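Local coordinates for protein-L-isoaspartate O-methyltransferase beta-aspartate methyltransferase (PDB 2PBF) that probably repairs damaged proteins by transferring a methyl group from S-adenosyl-L-methionine to the carboxylate of L-isoaspartyl residues, at residues 17-21 with 22-26; 44-48 with 49-53; 97-101 with 102-106; 176-179 with 180-184. One frame throughout, in Å; residues are numbered along the deposited sequence.

Interaction 1. Residues 17-21 with 22-26; sequences ENLKR and RGIID
N18 swings its CG anti to the backbone N (chi1 165°), while R22 holds its CG beside its own N and bends at chi3, and these torsions bring amide and guanidinium together where helix 12-21 ends in a Schellman motif. The NE of R22 donates to OD1 of N18 over 3.3 Å. OD1 lies at the edge of the guanidinium, near its plane, but the donor stands above the plane of the amide carbonyl, and the two flat groups are turned 33° against each other. One face of the same guanidinium has CD1 of I24 over its centre, and L19 CD2 comes within 3.5 Å of R22 NH2. The far end of R22 is tied elsewhere, in a salt bridge from NH2 to D50, so N18 probably helps to steady an arginine whose main partner lies outside this turn.

The helix itself closes in backbone bonds. R22 N still reaches N18 O, but G23 has positive phi and turns the chain. Its N binds K20 O, and I24 N binds L19 O at 2.7 Å. That carbonyl takes a second bond, from I25 N, which approaches from above the carbonyl plane. The reversal folds the isoleucines back on the last turn: I24 CD1 packs on L19 CD2 at 3.8 Å, and I24 also touches A68 of helix 64-74. I25 sends CD1 against L19 CB, while its CG2 rests 3.6 Å from CG of K20. On that side the backbone joins in as well, with K20 CA making a CA-H...O contact to I25 O at 3.4 Å.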
loop_
_atom_site.group_PDB
_atom_site.type_symbol
_atom_site.label_atom_id
_atom_site.label_comp_id
_atom_site.label_asym_id
_atom_site.label_seq_id
_atom_site.Cartn_x
_atom_site.Cartn_y
_atom_site.Cartn_z
ATOM N N GLU A 17 -9.257 12.248 12.782
ATOM C CA GLU A 17 -9.164 13.537 13.454
ATOM C C GLU A 17 -7.990 13.625 14.425
ATOM O O GLU A 17 -7.398 14.682 14.550
ATOM C CB GLU A 17 -10.485 13.836 14.172
ATOM C CG GLU A 17 -11.603 14.239 13.231
ATOM C CD GLU A 17 -11.300 15.546 12.494
ATOM O OE1 GLU A 17 -12.092 15.918 11.589
ATOM O OE2 GLU A 17 -10.280 16.209 12.830
ATOM N N ASN A 18 -7.662 12.520 15.106
ATOM C CA ASN A 18 -6.494 12.452 16.006
ATOM C C ASN A 18 -5.169 12.568 15.251
ATOM O O ASN A 18 -4.283 13.319 15.663
ATOM C CB ASN A 18 -6.532 11.189 16.898
ATOM C CG ASN A 18 -5.176 10.880 17.568
ATOM O OD1 ASN A 18 -4.406 10.032 17.090
ATOM N ND2 ASN A 18 -4.885 11.564 18.668
ATOM N N LEU A 19 -5.049 11.849 14.135
ATOM C CA LEU A 19 -3.901 11.984 13.223
ATOM C C LEU A 19 -3.741 13.399 12.646
ATOM O O LEU A 19 -2.619 13.891 12.512
ATOM C CB LEU A 19 -3.976 10.944 12.089
ATOM C CG LEU A 19 -4.035 9.458 12.482
ATOM C CD1 LEU A 19 -3.920 8.526 11.263
ATOM C CD2 LEU A 19 -2.972 9.132 13.520
ATOM N N LYS A 20 -4.853 14.049 12.307
ATOM C CA LYS A 20 -4.819 15.444 11.874
ATOM C C LYS A 20 -4.304 16.381 12.957
ATOM O O LYS A 20 -3.387 17.154 12.694
ATOM C CB LYS A 20 -6.182 15.908 11.389
ATOM C CG LYS A 20 -6.287 15.995 9.878
ATOM C CD LYS A 20 -7.742 16.141 9.426
ATOM C CE LYS A 20 -8.259 17.557 9.608
ATOM N NZ LYS A 20 -9.723 17.642 9.339
ATOM N N ARG A 21 -4.882 16.304 14.164
ATOM C CA ARG A 21 -4.405 17.073 15.326
ATOM C C ARG A 21 -2.912 16.867 15.574
ATOM O O ARG A 21 -2.169 17.804 15.922
ATOM C CB ARG A 21 -5.227 16.753 16.583
ATOM C CG ARG A 21 -6.682 17.272 16.528
ATOM C CD ARG A 21 -7.375 17.264 17.910
ATOM N NE ARG A 21 -7.093 16.057 18.697
ATOM C CZ ARG A 21 -7.900 14.998 18.779
ATOM N NH1 ARG A 21 -9.064 14.983 18.133
ATOM N NH2 ARG A 21 -7.540 13.945 19.514
ATOM N N ARG A 22 -2.451 15.649 15.355
ATOM C CA ARG A 22 -1.053 15.344 15.567
ATOM C C ARG A 22 -0.220 15.695 14.345
ATOM O O ARG A 22 1.007 15.561 14.365
ATOM C CB ARG A 22 -0.890 13.877 15.959
ATOM C CG ARG A 22 -1.454 13.558 17.327
ATOM C CD ARG A 22 -0.788 12.333 17.903
ATOM N NE ARG A 22 -1.294 11.094 17.316
ATOM C CZ ARG A 22 -0.552 10.016 17.050
ATOM N NH1 ARG A 22 0.744 10.003 17.278
ATOM N NH2 ARG A 22 -1.121 8.954 16.523
ATOM N N GLY A 23 -0.882 16.163 13.289
ATOM C CA GLY A 23 -0.201 16.589 12.072
ATOM C C GLY A 23 0.340 15.445 11.227
ATOM O O GLY A 23 1.214 15.660 10.403
ATOM N N ILE A 24 -0.194 14.236 11.447
ATOM C CA ILE A 24 0.166 13.028 10.701
ATOM C C ILE A 24 -0.582 13.051 9.369
ATOM O O ILE A 24 -0.028 12.725 8.325
ATOM C CB ILE A 24 -0.130 11.745 11.534
ATOM C CG1 ILE A 24 0.882 11.647 12.673
ATOM C CG2 ILE A 24 -0.106 10.477 10.663
ATOM C CD1 ILE A 24 0.357 10.992 13.919
ATOM N N ILE A 25 -1.841 13.455 9.428
ATOM C CA ILE A 25 -2.594 13.808 8.237
ATOM C C ILE A 25 -2.558 15.327 8.105
ATOM O O ILE A 25 -2.992 16.031 9.030
ATOM C CB ILE A 25 -4.045 13.281 8.315
ATOM C CG1 ILE A 25 -4.050 11.752 8.212
ATOM C CG2 ILE A 25 -4.925 13.916 7.231
ATOM C CD1 ILE A 25 -5.352 11.121 8.599
ATOM N N ASP A 26 -1.986 15.804 6.987
ATOM C CA ASP A 26 -1.961 17.226 6.589
ATOM C C ASP A 26 -2.380 17.376 5.099
ATOM O O ASP A 26 -1.751 18.093 4.321
ATOM C CB ASP A 26 -0.568 17.844 6.828
ATOM C CG ASP A 26 0.564 17.067 6.119
ATOM O OD1 ASP A 26 0.348 16.530 5.009
ATOM O OD2 ASP A 26 1.682 16.995 6.677
#

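Interaction 2. Residues 44-48 with 49-53; sequences KEIPY and IDTPV
A type I beta turn from I46 to I49 bends the loop that runs from helix 28-35 to strand 53-56. Its closing bond, I49 N to I46 O, is nearly straight at 168° but weak at 3.4 Å. A water bridges the closure, donating both to I46 O (2.9 Å) and to I49 O (2.6 Å), so the carbonyl of I46 is held from two directions.

Beyond the turn the chain comes back past its own start, and V53 points its side chain at 45-46. CG1 lies 3.4 Å from the carbonyl O of E45, and CG2 meets CG1 of I46 at 4.0 Å. I46 carries CG1 between its N and its carbonyl carbon (chi1 53°), which sends CD1 onward to CG2 of T51, the two side chains crossing at about a right angle. Its other branch, CG2, looks to CD1 of I49 from 4.2 Å.

P47 CG sits over one face of the Y48 ring, toward the rim, and the hydroxyl of Y48 bonds to D38. V53 pairs through its backbone with I61. The backbone here is a water-bridged type I turn, then an inverse gamma turn centred on D50, leading into the 53-56/59-61 beta hairpin.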
loop_
_atom_site.group_PDB
_atom_site.type_symbol
_atom_site.label_atom_id
_atom_site.label_comp_id
_atom_site.label_asym_id
_atom_site.label_seq_id
_atom_site.Cartn_x
_atom_site.Cartn_y
_atom_site.Cartn_z
ATOM N N LYS A 44 -9.929 -6.665 13.385
ATOM C CA LYS A 44 -10.896 -6.786 14.484
ATOM C C LYS A 44 -10.400 -6.222 15.832
ATOM O O LYS A 44 -11.132 -5.486 16.493
ATOM C CB LYS A 44 -11.328 -8.253 14.645
ATOM C CG LYS A 44 -12.760 -8.561 14.179
ATOM C CD LYS A 44 -12.853 -8.629 12.652
ATOM C CE LYS A 44 -14.220 -9.123 12.184
ATOM N NZ LYS A 44 -14.049 -10.305 11.286
ATOM N N GLU A 45 -9.175 -6.563 16.240
ATOM C CA GLU A 45 -8.681 -6.134 17.545
ATOM C C GLU A 45 -8.248 -4.671 17.524
ATOM O O GLU A 45 -7.603 -4.219 16.567
ATOM C CB GLU A 45 -7.539 -7.009 18.071
ATOM C CG GLU A 45 -7.361 -6.846 19.601
ATOM C CD GLU A 45 -5.932 -7.071 20.130
ATOM O OE1 GLU A 45 -5.757 -7.002 21.384
ATOM O OE2 GLU A 45 -5.004 -7.327 19.317
ATOM N N ILE A 46 -8.608 -3.953 18.595
ATOM C CA ILE A 46 -8.343 -2.507 18.767
ATOM C C ILE A 46 -8.148 -1.790 17.424
ATOM O O ILE A 46 -7.083 -1.227 17.151
ATOM C CB ILE A 46 -7.155 -2.249 19.724
ATOM C CG1 ILE A 46 -5.917 -3.047 19.261
ATOM C CG2 ILE A 46 -7.555 -2.561 21.177
ATOM C CD1 ILE A 46 -4.606 -2.523 19.783
ATOM N N PRO A 47 -9.182 -1.820 16.571
ATOM C CA PRO A 47 -9.000 -1.301 15.220
ATOM C C PRO A 47 -8.665 0.200 15.091
ATOM O O PRO A 47 -8.212 0.613 14.043
ATOM C CB PRO A 47 -10.343 -1.607 14.561
ATOM C CG PRO A 47 -11.319 -1.607 15.743
ATOM C CD PRO A 47 -10.559 -2.317 16.787
ATOM N N TYR A 48 -8.884 1.011 16.121
ATOM C CA TYR A 48 -8.677 2.468 15.974
ATOM C C TYR A 48 -7.537 3.053 16.780
ATOM O O TYR A 48 -7.335 4.264 16.820
ATOM C CB TYR A 48 -9.978 3.205 16.265
ATOM C CG TYR A 48 -11.110 2.656 15.435
ATOM C CD1 TYR A 48 -11.058 2.710 14.034
ATOM C CD2 TYR A 48 -12.225 2.081 16.042
ATOM C CE1 TYR A 48 -12.084 2.204 13.253
ATOM C CE2 TYR A 48 -13.288 1.574 15.262
ATOM C CZ TYR A 48 -13.206 1.646 13.873
ATOM O OH TYR A 48 -14.231 1.150 13.103
ATOM N N ILE A 49 -6.771 2.191 17.412
ATOM C CA ILE A 49 -5.607 2.650 18.129
ATOM C C ILE A 49 -4.455 2.807 17.149
ATOM O O ILE A 49 -4.262 1.985 16.249
ATOM C CB ILE A 49 -5.314 1.746 19.337
ATOM C CG1 ILE A 49 -6.498 1.887 20.330
ATOM C CG2 ILE A 49 -3.985 2.114 19.984
ATOM C CD1 ILE A 49 -6.183 1.405 21.668
ATOM N N ASP A 50 -3.707 3.888 17.311
ATOM C CA ASP A 50 -2.604 4.172 16.411
ATOM C C ASP A 50 -1.353 3.350 16.732
ATOM O O ASP A 50 -0.401 3.837 17.335
ATOM C CB ASP A 50 -2.286 5.650 16.364
ATOM C CG ASP A 50 -1.244 5.969 15.308
ATOM O OD1 ASP A 50 -1.314 5.380 14.205
ATOM O OD2 ASP A 50 -0.353 6.793 15.583
ATOM N N THR A 51 -1.375 2.104 16.275
ATOM C CA THR A 51 -0.345 1.119 16.539
ATOM C C THR A 51 -0.557 0.001 15.514
ATOM O O THR A 51 -1.671 -0.120 14.988
ATOM C CB THR A 51 -0.472 0.552 17.980
ATOM O OG1 THR A 51 0.642 -0.308 18.244
ATOM C CG2 THR A 51 -1.746 -0.245 18.156
ATOM N N PRO A 52 0.498 -0.792 15.196
ATOM C CA PRO A 52 0.266 -1.966 14.362
ATOM C C PRO A 52 -0.489 -3.015 15.155
ATOM O O PRO A 52 -0.375 -3.049 16.378
ATOM C CB PRO A 52 1.689 -2.488 14.061
ATOM C CG PRO A 52 2.597 -1.413 14.429
ATOM C CD PRO A 52 1.924 -0.667 15.543
ATOM N N VAL A 53 -1.257 -3.853 14.467
ATOM C CA VAL A 53 -2.099 -4.832 15.138
ATOM C C VAL A 53 -1.898 -6.171 14.437
ATOM O O VAL A 53 -2.090 -6.305 13.223
ATOM C CB VAL A 53 -3.609 -4.396 15.193
ATOM C CG1 VAL A 53 -4.449 -5.406 15.952
ATOM C CG2 VAL A 53 -3.782 -3.005 15.828
HETATM O O HOH W 1 -5.214 -0.216 15.151
#

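Interaction 3. Residues 97-101 with 102-106; sequences CMAIK and MNVLE
A99 and V104 meet methyl to methyl across the end of helix 93-101: CB of A99 is 3.6 Å from CG2 of V104. V104 presents that branch because CG2 lies between its N and its carbonyl carbon, with CG1 anti to the carbonyl carbon (chi1 -65°). Both side chains are buried, and V104 also touches V112 of strand 111-116.

M102 lies along the helix end in another way. Its CB and CG run beside the carbonyl O of M98, CB at 3.3 Å, before the chain bends at chi3 and its end leads away. The sulfur passes M98 CB at a loose 4.5 Å. M98 and M102 both go on to A84 and V112, so the two methionines press the helix end onto neighbouring parallel strands of the Rossmann-like sheet.

N103, with positive phi, turns the chain in a Schellman motif. V104 N binds A99 O in the carbonyl plane, whereas N103 N reaches I100 O from above its plane. A water donates to A99 O and accepts from L105 N, joining the helix end to the next turn. The N103 side chain points away from the helix and works forward instead. Its OD1 accepts from E106 N at 3.2 Å in an Asx motif, and its ND2 donates to E106 OE1 at 3.0 Å, with OE1 near the amide plane but met from above the carboxylate.

The chemistry is thus divided: apolar groups seat the turn on the sheet, while the amide of N103 uses OD1 as acceptor and one N-H of ND2 as donor, both to E106, which should limit its rotation and fix which end is oxygen.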
loop_
_atom_site.group_PDB
_atom_site.type_symbol
_atom_site.label_atom_id
_atom_site.label_comp_id
_atom_site.label_asym_id
_atom_site.label_seq_id
_atom_site.Cartn_x
_atom_site.Cartn_y
_atom_site.Cartn_z
ATOM N N CYS A 97 -7.568 1.696 -0.159
ATOM C CA CYS A 97 -7.304 3.129 -0.196
ATOM C C CYS A 97 -6.890 3.542 -1.620
ATOM O O CYS A 97 -7.415 4.509 -2.162
ATOM C CB CYS A 97 -6.255 3.539 0.872
ATOM S SG CYS A 97 -6.895 3.706 2.579
ATOM N N MET A 98 -5.990 2.790 -2.246
ATOM C CA MET A 98 -5.614 3.091 -3.627
ATOM C C MET A 98 -6.776 2.972 -4.625
ATOM O O MET A 98 -6.932 3.835 -5.486
ATOM C CB MET A 98 -4.467 2.203 -4.097
ATOM C CG MET A 98 -3.126 2.427 -3.426
ATOM S SD MET A 98 -2.024 1.107 -4.010
ATOM C CE MET A 98 -0.509 1.703 -3.310
ATOM N N ALA A 99 -7.572 1.898 -4.517
ATOM C CA ALA A 99 -8.776 1.709 -5.341
ATOM C C ALA A 99 -9.750 2.884 -5.241
ATOM O O ALA A 99 -10.392 3.257 -6.229
ATOM C CB ALA A 99 -9.499 0.406 -4.940
ATOM N N ILE A 100 -9.883 3.420 -4.030
ATOM C CA ILE A 100 -10.785 4.527 -3.750
ATOM C C ILE A 100 -10.294 5.819 -4.361
ATOM O O ILE A 100 -11.043 6.492 -5.063
ATOM C CB ILE A 100 -11.040 4.714 -2.227
ATOM C CG1 ILE A 100 -12.042 3.682 -1.742
ATOM C CG2 ILE A 100 -11.560 6.154 -1.907
ATOM C CD1 ILE A 100 -13.273 3.573 -2.613
ATOM N N LYS A 101 -9.026 6.135 -4.123
ATOM C CA LYS A 101 -8.445 7.373 -4.612
ATOM C C LYS A 101 -8.409 7.426 -6.140
ATOM O O LYS A 101 -8.513 8.501 -6.760
ATOM C CB LYS A 101 -7.027 7.521 -4.062
ATOM C CG LYS A 101 -6.731 8.917 -3.613
ATOM C CD LYS A 101 -6.118 9.700 -4.704
ATOM C CE LYS A 101 -6.305 11.173 -4.518
ATOM N NZ LYS A 101 -5.702 11.845 -5.727
ATOM N N MET A 102 -8.231 6.258 -6.741
ATOM C CA MET A 102 -8.095 6.153 -8.182
ATOM C C MET A 102 -9.420 5.811 -8.883
ATOM O O MET A 102 -9.469 5.664 -10.100
ATOM C CB MET A 102 -7.007 5.117 -8.508
ATOM C CG MET A 102 -5.591 5.563 -8.121
ATOM S SD MET A 102 -4.416 4.199 -8.080
ATOM C CE MET A 102 -4.015 4.105 -9.802
ATOM N N ASN A 103 -10.479 5.627 -8.102
ATOM C CA ASN A 103 -11.799 5.355 -8.628
ATOM C C ASN A 103 -11.830 4.214 -9.620
ATOM O O ASN A 103 -12.370 4.356 -10.721
ATOM C CB ASN A 103 -12.401 6.624 -9.258
ATOM C CG ASN A 103 -13.938 6.605 -9.297
ATOM O OD1 ASN A 103 -14.609 5.607 -8.954
ATOM N ND2 ASN A 103 -14.499 7.719 -9.730
ATOM N N VAL A 104 -11.239 3.079 -9.246
ATOM C CA VAL A 104 -11.269 1.879 -10.085
ATOM C C VAL A 104 -12.690 1.458 -10.439
ATOM O O VAL A 104 -12.908 0.785 -11.455
ATOM C CB VAL A 104 -10.511 0.677 -9.458
ATOM C CG1 VAL A 104 -9.023 0.983 -9.347
ATOM C CG2 VAL A 104 -11.092 0.332 -8.114
ATOM N N LEU A 105 -13.659 1.858 -9.620
ATOM C CA LEU A 105 -15.063 1.463 -9.848
ATOM C C LEU A 105 -15.708 2.172 -11.053
ATOM O O LEU A 105 -16.437 1.540 -11.824
ATOM C CB LEU A 105 -15.909 1.667 -8.578
ATOM C CG LEU A 105 -15.748 0.670 -7.420
ATOM C CD1 LEU A 105 -16.559 1.164 -6.201
ATOM C CD2 LEU A 105 -16.178 -0.730 -7.821
ATOM N N GLU A 106 -15.418 3.463 -11.217
ATOM C CA GLU A 106 -15.940 4.263 -12.336
ATOM C C GLU A 106 -14.942 4.405 -13.497
ATOM O O GLU A 106 -15.351 4.481 -14.665
ATOM C CB GLU A 106 -16.399 5.654 -11.869
ATOM C CG GLU A 106 -17.695 5.678 -11.067
ATOM C CD GLU A 106 -18.033 7.067 -10.467
ATOM O OE1 GLU A 106 -17.339 8.088 -10.759
ATOM O OE2 GLU A 106 -19.002 7.130 -9.672
HETATM O O HOH W 2 -12.997 3.012 -6.681
#

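Interaction 4. Residues 176-179 with 180-184; sequences PEIL and VDLLA
E177 folds its carboxylate over V180 in the first turn of helix 177-182, the short helix leading into strand 183-184 of this Rossmann-like fold. OE2 comes to 3.3 Å from CG1 of V180 and OE1 to 3.8 Å from CG2, the acid spanning the branched end. A bend at chi2 (48°) curls the glutamate back this way. It also brings OE2 to 3.8 Å from OD1 of D181, a like-charged approach probably eased by K157, which forms a salt bridge with OD2 of D181.

On another side of the helix I178 and L182 lie alongside each other and point the same way, CG1 of I178 touching CG of L182 at 3.9 Å. L179, next to I178 in the chain, packs its side chain on V168, L189 and I191 of the central sheet.

Backbone bonds set these positions. P176 stands at the N-cap, and its O takes two weak bonds, from L179 N and V180 N. The next carbonyls are gripped harder: D181 N reaches E177 O in the carbonyl plane. At the exit, K206 binds the carbonyls of V180 and L183. L182 N meets I178 O at 2.7 Å, nearly along the C=O axis, and adds a weak bond of 3.3 Å to L179 O.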
loop_
_atom_site.group_PDB
_atom_site.type_symbol
_atom_site.label_atom_id
_atom_site.label_comp_id
_atom_site.label_asym_id
_atom_site.label_seq_id
_atom_site.Cartn_x
_atom_site.Cartn_y
_atom_site.Cartn_z
ATOM N N PRO A 176 14.827 -3.598 -4.543
ATOM C CA PRO A 176 14.719 -4.650 -5.543
ATOM C C PRO A 176 14.599 -4.041 -6.937
ATOM O O PRO A 176 13.806 -3.135 -7.153
ATOM C CB PRO A 176 13.447 -5.406 -5.133
ATOM C CG PRO A 176 13.128 -4.912 -3.720
ATOM C CD PRO A 176 13.602 -3.502 -3.729
ATOM N N GLU A 177 15.416 -4.528 -7.860
ATOM C CA GLU A 177 15.519 -3.943 -9.202
ATOM C C GLU A 177 14.235 -4.105 -10.036
ATOM O O GLU A 177 13.897 -3.225 -10.832
ATOM C CB GLU A 177 16.765 -4.496 -9.915
ATOM C CG GLU A 177 17.237 -3.719 -11.142
ATOM C CD GLU A 177 17.340 -2.205 -10.928
ATOM O OE1 GLU A 177 17.542 -1.755 -9.771
ATOM O OE2 GLU A 177 17.210 -1.465 -11.935
ATOM N N ILE A 178 13.517 -5.209 -9.831
ATOM C CA ILE A 178 12.160 -5.364 -10.378
ATOM C C ILE A 178 11.250 -4.165 -10.089
ATOM O O ILE A 178 10.559 -3.669 -10.990
ATOM C CB ILE A 178 11.448 -6.665 -9.909
ATOM C CG1 ILE A 178 10.047 -6.704 -10.507
ATOM C CG2 ILE A 178 11.395 -6.786 -8.375
ATOM C CD1 ILE A 178 9.423 -8.057 -10.541
ATOM N N LEU A 179 11.241 -3.702 -8.839
ATOM C CA LEU A 179 10.398 -2.569 -8.489
ATOM C C LEU A 179 10.848 -1.349 -9.277
ATOM O O LEU A 179 10.018 -0.581 -9.751
ATOM C CB LEU A 179 10.322 -2.343 -6.967
ATOM C CG LEU A 179 9.724 -3.524 -6.166
ATOM C CD1 LEU A 179 9.810 -3.342 -4.676
ATOM C CD2 LEU A 179 8.296 -3.816 -6.548
ATOM N N VAL A 180 12.160 -1.202 -9.471
ATOM C CA VAL A 180 12.692 -0.145 -10.350
ATOM C C VAL A 180 12.229 -0.319 -11.800
ATOM O O VAL A 180 11.958 0.659 -12.500
ATOM C CB VAL A 180 14.254 -0.032 -10.262
ATOM C CG1 VAL A 180 14.839 0.796 -11.415
ATOM C CG2 VAL A 180 14.653 0.556 -8.942
ATOM N N ASP A 181 12.146 -1.560 -12.257
ATOM C CA ASP A 181 11.706 -1.814 -13.638
ATOM C C ASP A 181 10.206 -1.699 -13.831
ATOM O O ASP A 181 9.736 -1.461 -14.935
ATOM C CB ASP A 181 12.200 -3.185 -14.112
ATOM C CG ASP A 181 13.714 -3.233 -14.260
ATOM O OD1 ASP A 181 14.350 -2.151 -14.293
ATOM O OD2 ASP A 181 14.256 -4.343 -14.324
ATOM N N LEU A 182 9.456 -1.879 -12.751
ATOM C CA LEU A 182 8.000 -1.826 -12.803
ATOM C C LEU A 182 7.537 -0.386 -12.786
ATOM O O LEU A 182 6.388 -0.104 -13.048
ATOM C CB LEU A 182 7.390 -2.633 -11.655
ATOM C CG LEU A 182 7.390 -4.164 -11.767
ATOM C CD1 LEU A 182 6.655 -4.765 -10.588
ATOM C CD2 LEU A 182 6.774 -4.675 -13.068
ATOM N N LEU A 183 8.464 0.523 -12.514
ATOM C CA LEU A 183 8.162 1.914 -12.295
ATOM C C LEU A 183 8.033 2.701 -13.604
ATOM O O LEU A 183 8.922 2.655 -14.457
ATOM C CB LEU A 183 9.250 2.504 -11.389
ATOM C CG LEU A 183 9.078 3.873 -10.732
ATOM C CD1 LEU A 183 7.826 3.891 -9.849
ATOM C CD2 LEU A 183 10.326 4.209 -9.929
ATOM N N ALA A 184 6.929 3.438 -13.744
ATOM C CA ALA A 184 6.697 4.302 -14.904
ATOM C C ALA A 184 7.439 5.637 -14.816
ATOM O O ALA A 184 7.826 6.099 -13.729
ATOM C CB ALA A 184 5.185 4.553 -15.111
#

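Interactions 1 and 3 both end a helix in a Schellman motif, but glycine makes the turn at G23 and asparagine at N103. Both touch helix 28-35; of the two, interaction 3 alone lies on strands 83-87 and 111-116. Interaction 2 is a surface loop, closed by a weak bond and a bridging water and packed round V53. It meets interaction 1 directly: R22 NH2 and D50 OD2 form a salt bridge of 2.5 Å, and L19 packs on D50. Interaction 4 is a buried contact, unlike the partly buried 1 and 3 and the surface loop of 2. It is a whole short helix, across the chain's centre from interactions 1 and 2, with centres about 32 Å from each.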